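Side-chain contacts in shikimate 5-dehydrogenase (Mycobacterium fortuitum subsp. fortuitum DSM 46621, PDB 4XIJ), which probably catalyses the NADP-dependent interconversion of 3-dehydroshikimate and shikimate, the fourth of seven steps on the way to chorismate: residues R87-R90 against A91-V94; T113-D116 against G117-A121; E160-A163 against S164-V167; V167-A170 against R171-A175; M248-N251 against Q252-Q256. All blocks are in the same frame, centred on the assembly; numbering follows the deposited sequence.

All five contacts are local, each within one helix or at its end. Contact 1 lies at the surface, where a threonine caps helix 89-94 beside an arginine-glutamine stack; the others are partly buried. Contacts 2 and 5 sit nearest the chain's centre, their own centres about 7 Å apart, and touch each other: two acidic side chains and two glycines mark the first, a leucine-phenylalanine pair the second. Contacts 3 and 4 share Val-167 and follow helix 160-172, which packs on the parallel sheet, arginines flattened along its outer side, alanines and aliphatic groups turned inward. Contact 1 reaches contact 2 by the Arg-90 to Asp-116 salt bridge and contact 4 by packing of Leu-93.

Contact 1 (R87-R90 against A91-V94); sequences RTDR and AQLV
Arg-87 and Gln-92 cross at about a right angle, guanidinium over amide, beside the N-cap of helix 89-94. The two planes are only 18° apart, a stacked arrangement, with Gln-92 OE1 lying over one guanidinium face toward its rim, 3.6 Å from Arg-87 NH2. Lower down, Arg-87 CG meets Gln-92 CG at 3.5 Å. The arginine chain is bent at its second torsion (chi2 -106°), which brings its planar end over the glutamine amide, while the glutamine runs extended beyond CG. Thr-88 is the N-cap residue. With Thr-88 OG1 placed between its own N and carbonyl carbon (chi1 63°), the hydroxyl oxygen accepts from Ala-91 N at 3.2 Å and touches the alanine methyl. The same oxygen is also hydrogen-bonded to Asp-111, so the cap is tied to neighbouring strand 108-111. Thr-88 O receives Gln-92 N at 3.1 Å, the first full helical bond. Arg-90 leaves the helix in an extended chain whose guanidinium makes salt bridges with Asp-111 and Asp-116. Leu-93 and Val-94 reach Val-143 on helix 138-147. One turn on, Val-94 CG2 rests 3.3 Å from Arg-90 O, the carbonyl oxygen that also accepts Val-94 N at 2.9 Å.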
loop_
_atom_site.group_PDB
_atom_site.type_symbol
_atom_site.label_atom_id
_atom_site.label_comp_id
_atom_site.label_asym_id
_atom_site.label_seq_id
_atom_site.Cartn_x
_atom_site.Cartn_y
_atom_site.Cartn_z
ATOM N N ARG A 87 4.230 10.746 -14.140
ATOM C CA ARG A 87 3.603 9.825 -13.220
ATOM C C ARG A 87 3.290 8.546 -13.908
ATOM O O ARG A 87 3.000 8.520 -15.098
ATOM C CB ARG A 87 2.330 10.349 -12.607
ATOM C CG ARG A 87 1.388 10.977 -13.534
ATOM C CD ARG A 87 1.440 12.527 -13.320
ATOM N NE ARG A 87 0.262 13.175 -13.909
ATOM C CZ ARG A 87 0.011 13.238 -15.224
ATOM N NH1 ARG A 87 0.860 12.707 -16.104
ATOM N NH2 ARG A 87 -1.100 13.828 -15.669
ATOM N N THR A 88 3.323 7.471 -13.151
ATOM C CA THR A 88 2.955 6.185 -13.726
ATOM C C THR A 88 1.448 6.112 -13.954
ATOM O O THR A 88 0.659 6.799 -13.282
ATOM C CB THR A 88 3.383 5.011 -12.819
ATOM O OG1 THR A 88 2.686 5.108 -11.575
ATOM C CG2 THR A 88 4.881 5.023 -12.574
ATOM N N ASP A 89 1.050 5.282 -14.888
ATOM C CA ASP A 89 -0.378 5.069 -15.128
ATOM C C ASP A 89 -1.083 4.555 -13.861
ATOM O O ASP A 89 -2.204 4.969 -13.559
ATOM C CB ASP A 89 -0.619 4.064 -16.253
ATOM C CG ASP A 89 -0.199 4.569 -17.611
ATOM O OD1 ASP A 89 0.022 5.787 -17.775
ATOM O OD2 ASP A 89 -0.116 3.736 -18.541
ATOM N N ARG A 90 -0.442 3.655 -13.094
ATOM C CA ARG A 90 -1.144 3.141 -11.935
ATOM C C ARG A 90 -1.298 4.198 -10.824
ATOM O O ARG A 90 -2.319 4.205 -10.170
ATOM C CB ARG A 90 -0.471 1.883 -11.400
ATOM C CG ARG A 90 0.950 2.124 -10.842
ATOM C CD ARG A 90 1.553 0.749 -10.500
ATOM N NE ARG A 90 2.840 0.942 -9.828
ATOM C CZ ARG A 90 3.445 -0.006 -9.119
ATOM N NH1 ARG A 90 2.864 -1.215 -8.993
ATOM N NH2 ARG A 90 4.603 0.264 -8.514
ATOM N N ALA A 91 -0.346 5.125 -10.680
ATOM C CA ALA A 91 -0.517 6.219 -9.711
ATOM C C ALA A 91 -1.696 7.078 -10.144
ATOM O O ALA A 91 -2.506 7.513 -9.290
ATOM C CB ALA A 91 0.749 7.074 -9.614
ATOM N N GLN A 92 -1.796 7.391 -11.441
ATOM C CA GLN A 92 -2.944 8.188 -11.895
ATOM C C GLN A 92 -4.269 7.479 -11.636
ATOM O O GLN A 92 -5.279 8.136 -11.280
ATOM C CB GLN A 92 -2.864 8.510 -13.385
ATOM C CG GLN A 92 -1.671 9.315 -13.797
ATOM C CD GLN A 92 -1.774 9.840 -15.239
ATOM O OE1 GLN A 92 -2.701 10.584 -15.575
ATOM N NE2 GLN A 92 -0.823 9.441 -16.091
ATOM N N LEU A 93 -4.279 6.162 -11.812
ATOM C CA LEU A 93 -5.502 5.378 -11.637
ATOM C C LEU A 93 -5.900 5.317 -10.147
ATOM O O LEU A 93 -7.069 5.487 -9.799
ATOM C CB LEU A 93 -5.279 3.997 -12.243
ATOM C CG LEU A 93 -6.451 3.058 -12.408
ATOM C CD1 LEU A 93 -7.633 3.640 -13.227
ATOM C CD2 LEU A 93 -5.907 1.771 -13.028
ATOM N N VAL A 94 -4.929 5.078 -9.253
ATOM C CA VAL A 94 -5.216 5.157 -7.821
ATOM C C VAL A 94 -5.675 6.575 -7.447
ATOM O O VAL A 94 -6.612 6.747 -6.651
ATOM C CB VAL A 94 -3.988 4.775 -6.955
ATOM C CG1 VAL A 94 -4.324 5.014 -5.464
ATOM C CG2 VAL A 94 -3.587 3.334 -7.223
#

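Contact 2 (T113-D116 against G117-A121); sequences TDVD and GVTGA
Thr-119 lies over the turn begun by Val-115 and Asp-116, its hydroxyl and methyl straddling one carbonyl oxygen. Thr-119 OG1 sits between the threonine's own N and carbonyl carbon (chi1 62°), which brings it to 3.5 Å from Asp-116 CA, and Thr-119 CG2 approaches Val-115 O at 3.4 Å. Val-115 O takes a straight bond from Thr-119 N, 2.9 Å long with an N-H...O angle of 176°, and a weak one from Val-118 N. The close-packed part is largely backbone. Gly-117 N is bound to Thr-113 O, and Gly-120 N to Asp-116 O at 2.8 Å; neither glycine puts a side chain between the turns. All this belongs to the first turns of helix 114-122, which begins a few residues after strand 108-111 and packs against helices 138-147, 246-261 and 89-94. Val-115 and Val-118 look into the protein, Val-115 against Arg-90 and Val-94, Val-118 against Ala-144. The looser side is where Asp-116 and Thr-119 fail to meet directly: Asp-116 OD1 and Thr-119 OG1 stand 4.3 Å apart. A single water spans the gap, donating to Asp-116 OD1 at 2.8 Å and lying 2.7 Å from Thr-119 OG1. Both carboxylate oxygens also face the Arg-90 guanidinium, NH2 against OD2 in a salt bridge and NH1 against OD1, so the water is an additional partner of OD1. Asp-114, at the start of the helix, pairs with Lys-77 through OD2.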
loop_
_atom_site.group_PDB
_atom_site.type_symbol
_atom_site.label_atom_id
_atom_site.label_comp_id
_atom_site.label_asym_id
_atom_site.label_seq_id
_atom_site.Cartn_x
_atom_site.Cartn_y
_atom_site.Cartn_z
ATOM N N THR A 113 3.368 2.604 -4.889
ATOM C CA THR A 113 3.737 1.238 -4.598
ATOM C C THR A 113 2.870 0.620 -3.499
ATOM O O THR A 113 3.059 -0.540 -3.162
ATOM C CB THR A 113 5.216 1.106 -4.203
ATOM O OG1 THR A 113 5.415 1.676 -2.888
ATOM C CG2 THR A 113 6.116 1.757 -5.266
ATOM N N ASP A 114 1.868 1.365 -2.987
ATOM C CA ASP A 114 0.843 0.737 -2.135
ATOM C C ASP A 114 0.143 -0.362 -2.959
ATOM O O ASP A 114 -0.293 -1.384 -2.395
ATOM C CB ASP A 114 -0.158 1.774 -1.590
ATOM C CG ASP A 114 0.493 2.753 -0.662
ATOM O OD1 ASP A 114 1.291 2.326 0.178
ATOM O OD2 ASP A 114 0.224 3.954 -0.746
ATOM N N VAL A 115 0.048 -0.168 -4.282
ATOM C CA VAL A 115 -0.494 -1.206 -5.140
ATOM C C VAL A 115 0.336 -2.510 -5.027
ATOM O O VAL A 115 -0.221 -3.629 -4.903
ATOM C CB VAL A 115 -0.564 -0.710 -6.593
ATOM C CG1 VAL A 115 -0.863 -1.841 -7.497
ATOM C CG2 VAL A 115 -1.648 0.396 -6.699
ATOM N N ASP A 116 1.673 -2.380 -5.060
ATOM C CA ASP A 116 2.540 -3.537 -4.891
ATOM C C ASP A 116 2.378 -4.157 -3.510
ATOM O O ASP A 116 2.568 -5.375 -3.343
ATOM C CB ASP A 116 4.028 -3.165 -5.003
ATOM C CG ASP A 116 4.412 -2.587 -6.331
ATOM O OD1 ASP A 116 4.153 -3.214 -7.341
ATOM O OD2 ASP A 116 4.956 -1.483 -6.355
ATOM N N GLY A 117 2.124 -3.324 -2.492
ATOM C CA GLY A 117 1.864 -3.863 -1.169
ATOM C C GLY A 117 0.793 -4.952 -1.210
ATOM O O GLY A 117 0.946 -6.040 -0.609
ATOM N N VAL A 118 -0.298 -4.681 -1.922
ATOM C CA VAL A 118 -1.390 -5.635 -1.947
ATOM C C VAL A 118 -1.119 -6.734 -2.979
ATOM O O VAL A 118 -1.330 -7.921 -2.671
ATOM C CB VAL A 118 -2.707 -4.904 -2.263
ATOM C CG1 VAL A 118 -3.878 -5.899 -2.544
ATOM C CG2 VAL A 118 -3.056 -3.970 -1.137
ATOM N N THR A 119 -0.651 -6.402 -4.190
ATOM C CA THR A 119 -0.432 -7.504 -5.160
ATOM C C THR A 119 0.661 -8.462 -4.678
ATOM O O THR A 119 0.554 -9.677 -4.863
ATOM C CB THR A 119 -0.044 -6.994 -6.600
ATOM O OG1 THR A 119 1.203 -6.279 -6.520
ATOM C CG2 THR A 119 -1.114 -6.044 -7.179
ATOM N N GLY A 120 1.688 -7.904 -4.040
ATOM C CA GLY A 120 2.811 -8.688 -3.553
ATOM C C GLY A 120 2.389 -9.521 -2.350
ATOM O O GLY A 120 2.780 -10.702 -2.230
ATOM N N ALA A 121 1.659 -8.913 -1.404
ATOM C CA ALA A 121 1.293 -9.664 -0.187
ATOM C C ALA A 121 0.321 -10.795 -0.479
ATOM O O ALA A 121 0.416 -11.875 0.112
ATOM C CB ALA A 121 0.682 -8.694 0.856
HETATM O O HOH W 1 1.891 -4.508 -8.443
#

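Contact 3 (E160-A163 against S164-V167); sequences EGKA and SRLV
Arg-165 folds back along helix 160-172 toward Gly-161, one turn earlier; Arg-165 and Ser-164 are each modelled in two conformers, of which one is described. From Arg-165 CB, 3.9 Å from Lys-162 O, the chain passes CG, which faces Gly-161 O. It then bends at the third torsion (chi3 -75°), which brings the guanidinium back across the preceding turn. Arg-165 NE stays 3.9 Å from Gly-161 O and CZ comes to 3.5 Å from it, with the oxygen above the centre of one guanidinium face. No guanidinium N-H is aimed at it in this face-on approach. At the tip, Arg-165 NH1 stays 3.6 Å from Gly-161 O, and NH2 meets Lys-162 CG at 3.5 Å. Gly-161 O is crowded with donors: Ser-164 OG gives it a hydrogen bond of 2.8 Å, while Ser-164 N and Arg-165 N add weak ones. Ser-164 N bonds chiefly to Glu-160 O. The helix is the crossover of the beta-alpha-beta unit between strands 152-157 and 176-181. Arg-165 belongs to its exposed side; Ala-163, Leu-166 and Val-167 turn to Ile-155 of strand 152-157, Ala-163 also to Trp-179 of strand 176-181, and Leu-166 packs on Ala-138, Pro-139 and Val-142 of helix 138-147.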
loop_
_atom_site.group_PDB
_atom_site.type_symbol
_atom_site.label_atom_id
_atom_site.label_comp_id
_atom_site.label_asym_id
_atom_site.label_seq_id
_atom_site.Cartn_x
_atom_site.Cartn_y
_atom_site.Cartn_z
ATOM N N GLU A 160 -22.712 3.704 1.819
ATOM C CA GLU A 160 -22.958 3.438 0.415
ATOM C C GLU A 160 -22.354 4.501 -0.502
ATOM O O GLU A 160 -21.907 4.195 -1.598
ATOM C CB GLU A 160 -24.470 3.346 0.192
ATOM C CG GLU A 160 -24.880 3.017 -1.260
ATOM C CD GLU A 160 -26.368 2.670 -1.413
ATOM O OE1 GLU A 160 -27.159 2.830 -0.432
ATOM O OE2 GLU A 160 -26.752 2.218 -2.525
ATOM N N GLY A 161 -22.291 5.735 -0.038
ATOM C CA GLY A 161 -21.721 6.820 -0.832
ATOM C C GLY A 161 -20.234 6.633 -1.065
ATOM O O GLY A 161 -19.747 6.693 -2.212
ATOM N N LYS A 162 -19.490 6.347 0.000
ATOM C CA LYS A 162 -18.039 6.109 -0.152
ATOM C C LYS A 162 -17.811 4.838 -0.924
ATOM O O LYS A 162 -16.905 4.731 -1.743
ATOM C CB LYS A 162 -17.327 6.069 1.213
ATOM C CG LYS A 162 -17.341 7.482 1.872
ATOM C CD LYS A 162 -16.413 7.529 3.061
ATOM C CE LYS A 162 -14.968 7.797 2.582
ATOM N NZ LYS A 162 -13.927 7.750 3.669
ATOM N N ALA A 163 -18.663 3.854 -0.705
ATOM C CA ALA A 163 -18.490 2.621 -1.456
ATOM C C ALA A 163 -18.707 2.819 -2.955
ATOM O O ALA A 163 -18.028 2.205 -3.771
ATOM C CB ALA A 163 -19.432 1.549 -0.921
ATOM N N SER A 164 -19.663 3.665 -3.333
ATOM C CA SER A 164 -20.013 3.786 -4.750
ATOM C C SER A 164 -18.844 4.366 -5.537
ATOM O O SER A 164 -18.608 4.022 -6.696
ATOM C CB SER A 164 -21.261 4.661 -4.934
ATOM O OG SER A 164 -20.992 6.034 -4.668
ATOM N N ARG A 165 -18.088 5.234 -4.887
ATOM C CA ARG A 165 -16.936 5.763 -5.588
ATOM C C ARG A 165 -15.843 4.704 -5.801
ATOM O O ARG A 165 -15.142 4.728 -6.823
ATOM C CB ARG A 165 -16.416 6.990 -4.842
ATOM C CG ARG A 165 -17.443 8.122 -4.935
ATOM C CD ARG A 165 -16.946 9.410 -4.360
ATOM N NE ARG A 165 -16.961 9.360 -2.908
ATOM C CZ ARG A 165 -17.998 9.724 -2.169
ATOM N NH1 ARG A 165 -19.099 10.171 -2.754
ATOM N NH2 ARG A 165 -17.923 9.649 -0.853
ATOM N N LEU A 166 -15.736 3.732 -4.905
ATOM C CA LEU A 166 -14.806 2.616 -5.102
ATOM C C LEU A 166 -15.316 1.619 -6.113
ATOM O O LEU A 166 -14.527 1.014 -6.848
ATOM C CB LEU A 166 -14.556 1.932 -3.757
ATOM C CG LEU A 166 -13.785 2.819 -2.760
ATOM C CD1 LEU A 166 -13.946 2.320 -1.308
ATOM C CD2 LEU A 166 -12.310 2.962 -3.143
ATOM N N VAL A 167 -16.642 1.453 -6.175
ATOM C CA VAL A 167 -17.243 0.617 -7.219
ATOM C C VAL A 167 -16.953 1.233 -8.587
ATOM O O VAL A 167 -16.587 0.509 -9.518
ATOM C CB VAL A 167 -18.749 0.472 -7.009
ATOM C CG1 VAL A 167 -19.398 -0.177 -8.223
ATOM C CG2 VAL A 167 -19.015 -0.328 -5.706
#

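Contact 4 (V167-A170 against R171-A175); sequences VDLA and RRCGA. With EDO (1,2-ethanediol), chain B; SO4 (sulfate ion), chain G.
A Schellman motif closes helix 160-172, the crossover helix of a beta-alpha-beta unit, before the chain enters strand 176-181. Gly-174, with positive phi (104°), makes the reversal: its N bonds to Arg-171 O, and Ala-175 N reaches back to Ala-170 O at 3.1 Å. Exposed Arg-171 lies alongside buried Val-167, both pointing the same way. The extended arginine chain sets its guanidinium over the methyl Val-167 CG1, which sits under the centre of one face, 3.5 Å from Arg-171 CZ. At the edge, two nearly straight hydrogen bonds grip a sulfate ion, probably from the crystallisation liquor: Arg-171 NH1 to sulfate O3 at 2.8 Å and Arg-171 NH2 to sulfate O1 at 2.9 Å. Arg-171 NH2 is also bonded to Gly-177 O. Asp-168 OD1 stands off the guanidinium plane, too far for a salt bridge, and a water that donates to it and accepts from Arg-171 NH1 joins the two. Arg-172, in one of its two conformers, crosses Leu-169 at about a right angle. Its bend at chi3 (-51°) lays a guanidinium face over Leu-169 CA, and Arg-172 NH2 comes 3.4 Å from Leu-169 CD1. Ala-170 reaches strand 152-157, and Leu-169 and Cys-173 face helix 138-147. There Leu-169 CD1 meets Cys-173 SG at 4.1 Å.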
loop_
_atom_site.group_PDB
_atom_site.type_symbol
_atom_site.label_atom_id
_atom_site.label_comp_id
_atom_site.label_asym_id
_atom_site.label_seq_id
_atom_site.Cartn_x
_atom_site.Cartn_y
_atom_site.Cartn_z
ATOM N N VAL A 167 -16.642 1.453 -6.175
ATOM C CA VAL A 167 -17.243 0.617 -7.219
ATOM C C VAL A 167 -16.953 1.233 -8.587
ATOM O O VAL A 167 -16.587 0.509 -9.518
ATOM C CB VAL A 167 -18.749 0.472 -7.009
ATOM C CG1 VAL A 167 -19.398 -0.177 -8.223
ATOM C CG2 VAL A 167 -19.015 -0.328 -5.706
ATOM N N ASP A 168 -17.102 2.557 -8.704
ATOM C CA ASP A 168 -16.799 3.228 -9.962
ATOM C C ASP A 168 -15.349 2.989 -10.363
ATOM O O ASP A 168 -15.032 2.749 -11.522
ATOM C CB ASP A 168 -17.032 4.749 -9.872
ATOM C CG ASP A 168 -18.511 5.140 -9.722
ATOM O OD1 ASP A 168 -19.378 4.303 -10.025
ATOM O OD2 ASP A 168 -18.797 6.323 -9.341
ATOM N N LEU A 169 -14.445 3.117 -9.401
ATOM C CA LEU A 169 -13.030 2.862 -9.648
ATOM C C LEU A 169 -12.786 1.427 -10.087
ATOM O O LEU A 169 -12.060 1.198 -11.059
ATOM C CB LEU A 169 -12.232 3.198 -8.390
ATOM C CG LEU A 169 -10.728 2.901 -8.455
ATOM C CD1 LEU A 169 -10.030 3.682 -9.569
ATOM C CD2 LEU A 169 -10.054 3.172 -7.076
ATOM N N ALA A 170 -13.423 0.455 -9.420
ATOM C CA ALA A 170 -13.258 -0.926 -9.874
ATOM C C ALA A 170 -13.643 -1.087 -11.338
ATOM O O ALA A 170 -12.965 -1.774 -12.108
ATOM C CB ALA A 170 -14.084 -1.857 -8.984
ATOM N N ARG A 171 -14.763 -0.498 -11.718
ATOM C CA ARG A 171 -15.183 -0.590 -13.100
ATOM C C ARG A 171 -14.242 0.133 -14.057
ATOM O O ARG A 171 -13.971 -0.374 -15.166
ATOM C CB ARG A 171 -16.595 -0.053 -13.225
ATOM C CG ARG A 171 -17.598 -0.948 -12.515
ATOM C CD ARG A 171 -18.977 -0.314 -12.421
ATOM N NE ARG A 171 -19.920 -1.186 -11.728
ATOM C CZ ARG A 171 -21.081 -0.774 -11.192
ATOM N NH1 ARG A 171 -21.449 0.513 -11.235
ATOM N NH2 ARG A 171 -21.871 -1.644 -10.561
ATOM N N ARG A 172 -13.724 1.301 -13.654
ATOM C CA ARG A 172 -12.762 2.000 -14.512
ATOM C C ARG A 172 -11.476 1.184 -14.688
ATOM O O ARG A 172 -10.811 1.309 -15.727
ATOM C CB ARG A 172 -12.438 3.401 -13.966
ATOM C CG ARG A 172 -13.631 4.384 -13.975
ATOM C CD ARG A 172 -13.209 5.844 -13.680
ATOM N NE ARG A 172 -12.376 5.987 -12.470
ATOM C CZ ARG A 172 -12.850 6.268 -11.263
ATOM N NH1 ARG A 172 -14.134 6.476 -11.074
ATOM N NH2 ARG A 172 -12.026 6.389 -10.250
ATOM N N CYS A 173 -11.171 0.322 -13.719
ATOM C CA CYS A 173 -10.017 -0.568 -13.827
ATOM C C CYS A 173 -10.286 -1.802 -14.683
ATOM O O CYS A 173 -9.365 -2.589 -14.899
ATOM C CB CYS A 173 -9.548 -1.067 -12.456
ATOM S SG CYS A 173 -8.877 0.200 -11.381
ATOM N N GLY A 174 -11.529 -1.986 -15.127
ATOM C CA GLY A 174 -11.877 -3.086 -16.015
ATOM C C GLY A 174 -12.621 -4.246 -15.369
ATOM O O GLY A 174 -13.048 -5.176 -16.054
ATOM N N ALA A 175 -12.779 -4.215 -14.044
ATOM C CA ALA A 175 -13.441 -5.308 -13.324
ATOM C C ALA A 175 -14.949 -5.055 -13.193
ATOM O O ALA A 175 -15.422 -3.944 -13.434
ATOM C CB ALA A 175 -12.806 -5.476 -11.933
HETATM C C1 EDO B . -13.475 0.221 -18.156
HETATM O O1 EDO B . -12.041 0.028 -18.092
HETATM C C2 EDO B . -14.225 -1.106 -18.284
HETATM O O2 EDO B . -14.536 -1.497 -19.646
HETATM S S SO4 G . -24.774 0.161 -9.422
HETATM O O1 SO4 G . -24.136 -1.010 -8.812
HETATM O O2 SO4 G . -25.714 0.744 -8.462
HETATM O O3 SO4 G . -23.766 1.159 -9.783
HETATM O O4 SO4 G . -25.512 -0.236 -10.615
HETATM O O HOH W 2 -19.987 3.016 -12.260
#

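Contact 5 (M248-N251 against Q252-Q256); sequences MLLN and QAFAQ
Gln-252, Phe-254 and Asn-251 carry this contact between successive turns of helix 246-261. Phe-254 turns its ring back toward Leu-250, one turn earlier. The two side chains run aslant to each other, and the closest atoms are Leu-250 CG and Phe-254 CZ, 3.4 Å apart, with CD1 and CD2 of the leucine reaching CE1 and CZ of the ring. Leu-250 O lies over one face of the same ring, off toward its rim, while also accepting Phe-254 N at 3.0 Å in the carbonyl plane. Asn-251 meets the ring obliquely: its OD1 is 3.5 Å from Phe-254 CD2, with amide and ring planes 77° apart. The other end of that amide is held by its own helix, ND2 being hydrogen-bonded to Gln-247 O. Gln-252 packs its aliphatic part on the preceding turn. With CG beside its backbone N (chi1 -71°), the side chain runs back over Met-248 O, which Gln-252 CG approaches at 3.2 Å; in one of two conformers of Leu-249, CD2 lies 3.7 Å from Gln-252 OE1. Met-248 O accepts Gln-252 N at 2.9 Å, almost straight. A sulfate ion, probably from the crystallisation liquor, sits close to the Gln-252 amide. This helix of the C-terminal family region also joins the substrate-binding part, Gln-256 bonding to His-32, Ser-71 and Thr-99. It presents Met-248, Gln-252 and Ala-255 to helix 114-122, where Thr-113 bonds Gln-252 O just before the helix begins, and Leu-250, Ala-253 and Phe-254 to helix 267-272.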
loop_
_atom_site.group_PDB
_atom_site.type_symbol
_atom_site.label_atom_id
_atom_site.label_comp_id
_atom_site.label_asym_id
_atom_site.label_seq_id
_atom_site.Cartn_x
_atom_site.Cartn_y
_atom_site.Cartn_z
ATOM N N MET A 248 2.287 -6.084 3.337
ATOM C CA MET A 248 2.023 -4.911 2.513
ATOM C C MET A 248 3.194 -3.925 2.623
ATOM O O MET A 248 3.724 -3.495 1.621
ATOM C CB MET A 248 0.707 -4.254 2.923
ATOM C CG MET A 248 -0.460 -5.198 2.648
ATOM S SD MET A 248 -1.992 -4.646 3.453
ATOM C CE MET A 248 -2.295 -3.034 2.723
ATOM N N LEU A 249 3.624 -3.622 3.850
ATOM C CA LEU A 249 4.747 -2.676 4.040
ATOM C C LEU A 249 6.012 -3.194 3.341
ATOM O O LEU A 249 6.721 -2.417 2.665
ATOM C CB LEU A 249 5.051 -2.416 5.533
ATOM C CG LEU A 249 3.953 -1.753 6.364
ATOM C CD1 LEU A 249 4.454 -1.547 7.789
ATOM C CD2 LEU A 249 3.505 -0.435 5.747
ATOM N N LEU A 250 6.285 -4.490 3.461
ATOM C CA LEU A 250 7.451 -5.086 2.818
ATOM C C LEU A 250 7.418 -4.898 1.311
ATOM O O LEU A 250 8.377 -4.400 0.724
ATOM C CB LEU A 250 7.519 -6.562 3.181
ATOM C CG LEU A 250 8.744 -7.279 2.597
ATOM C CD1 LEU A 250 10.002 -6.849 3.291
ATOM C CD2 LEU A 250 8.516 -8.771 2.764
ATOM N N ASN A 251 6.290 -5.278 0.687
ATOM C CA ASN A 251 6.200 -5.204 -0.751
ATOM C C ASN A 251 6.130 -3.756 -1.295
ATOM O O ASN A 251 6.695 -3.492 -2.355
ATOM C CB ASN A 251 5.026 -6.048 -1.226
ATOM C CG ASN A 251 5.374 -7.528 -1.271
ATOM O OD1 ASN A 251 5.970 -8.012 -2.252
ATOM N ND2 ASN A 251 5.056 -8.257 -0.199
ATOM N N GLN A 252 5.554 -2.834 -0.539
ATOM C CA GLN A 252 5.626 -1.407 -0.871
ATOM C C GLN A 252 7.074 -0.937 -0.983
ATOM O O GLN A 252 7.438 -0.136 -1.849
ATOM C CB GLN A 252 4.920 -0.530 0.205
ATOM C CG GLN A 252 3.418 -0.618 0.242
ATOM C CD GLN A 252 2.853 -0.076 1.546
ATOM O OE1 GLN A 252 3.529 0.704 2.252
ATOM N NE2 GLN A 252 1.615 -0.446 1.856
ATOM N N ALA A 253 7.889 -1.415 -0.045
ATOM C CA ALA A 253 9.256 -0.959 0.074
ATOM C C ALA A 253 10.140 -1.602 -0.990
ATOM O O ALA A 253 11.093 -0.957 -1.448
ATOM C CB ALA A 253 9.795 -1.276 1.494
ATOM N N PHE A 254 9.872 -2.873 -1.340
ATOM C CA PHE A 254 10.700 -3.553 -2.365
ATOM C C PHE A 254 10.758 -2.662 -3.600
ATOM O O PHE A 254 11.829 -2.398 -4.193
ATOM C CB PHE A 254 10.098 -4.879 -2.810
ATOM C CG PHE A 254 10.211 -6.018 -1.852
ATOM C CD1 PHE A 254 11.160 -6.060 -0.838
ATOM C CD2 PHE A 254 9.362 -7.111 -2.019
ATOM C CE1 PHE A 254 11.283 -7.188 -0.030
ATOM C CE2 PHE A 254 9.460 -8.228 -1.209
ATOM C CZ PHE A 254 10.421 -8.273 -0.199
ATOM N N ALA A 255 9.580 -2.188 -3.999
ATOM C CA ALA A 255 9.487 -1.468 -5.257
ATOM C C ALA A 255 10.191 -0.081 -5.209
ATOM O O ALA A 255 10.873 0.333 -6.141
ATOM C CB ALA A 255 7.997 -1.336 -5.631
ATOM N N GLN A 256 10.093 0.588 -4.073
ATOM C CA GLN A 256 10.812 1.842 -3.883
ATOM C C GLN A 256 12.316 1.635 -3.902
ATOM O O GLN A 256 13.053 2.403 -4.542
ATOM C CB GLN A 256 10.416 2.487 -2.567
ATOM C CG GLN A 256 8.936 2.873 -2.535
ATOM C CD GLN A 256 8.542 3.543 -1.260
ATOM O OE1 GLN A 256 9.174 3.304 -0.223
ATOM N NE2 GLN A 256 7.490 4.353 -1.304
#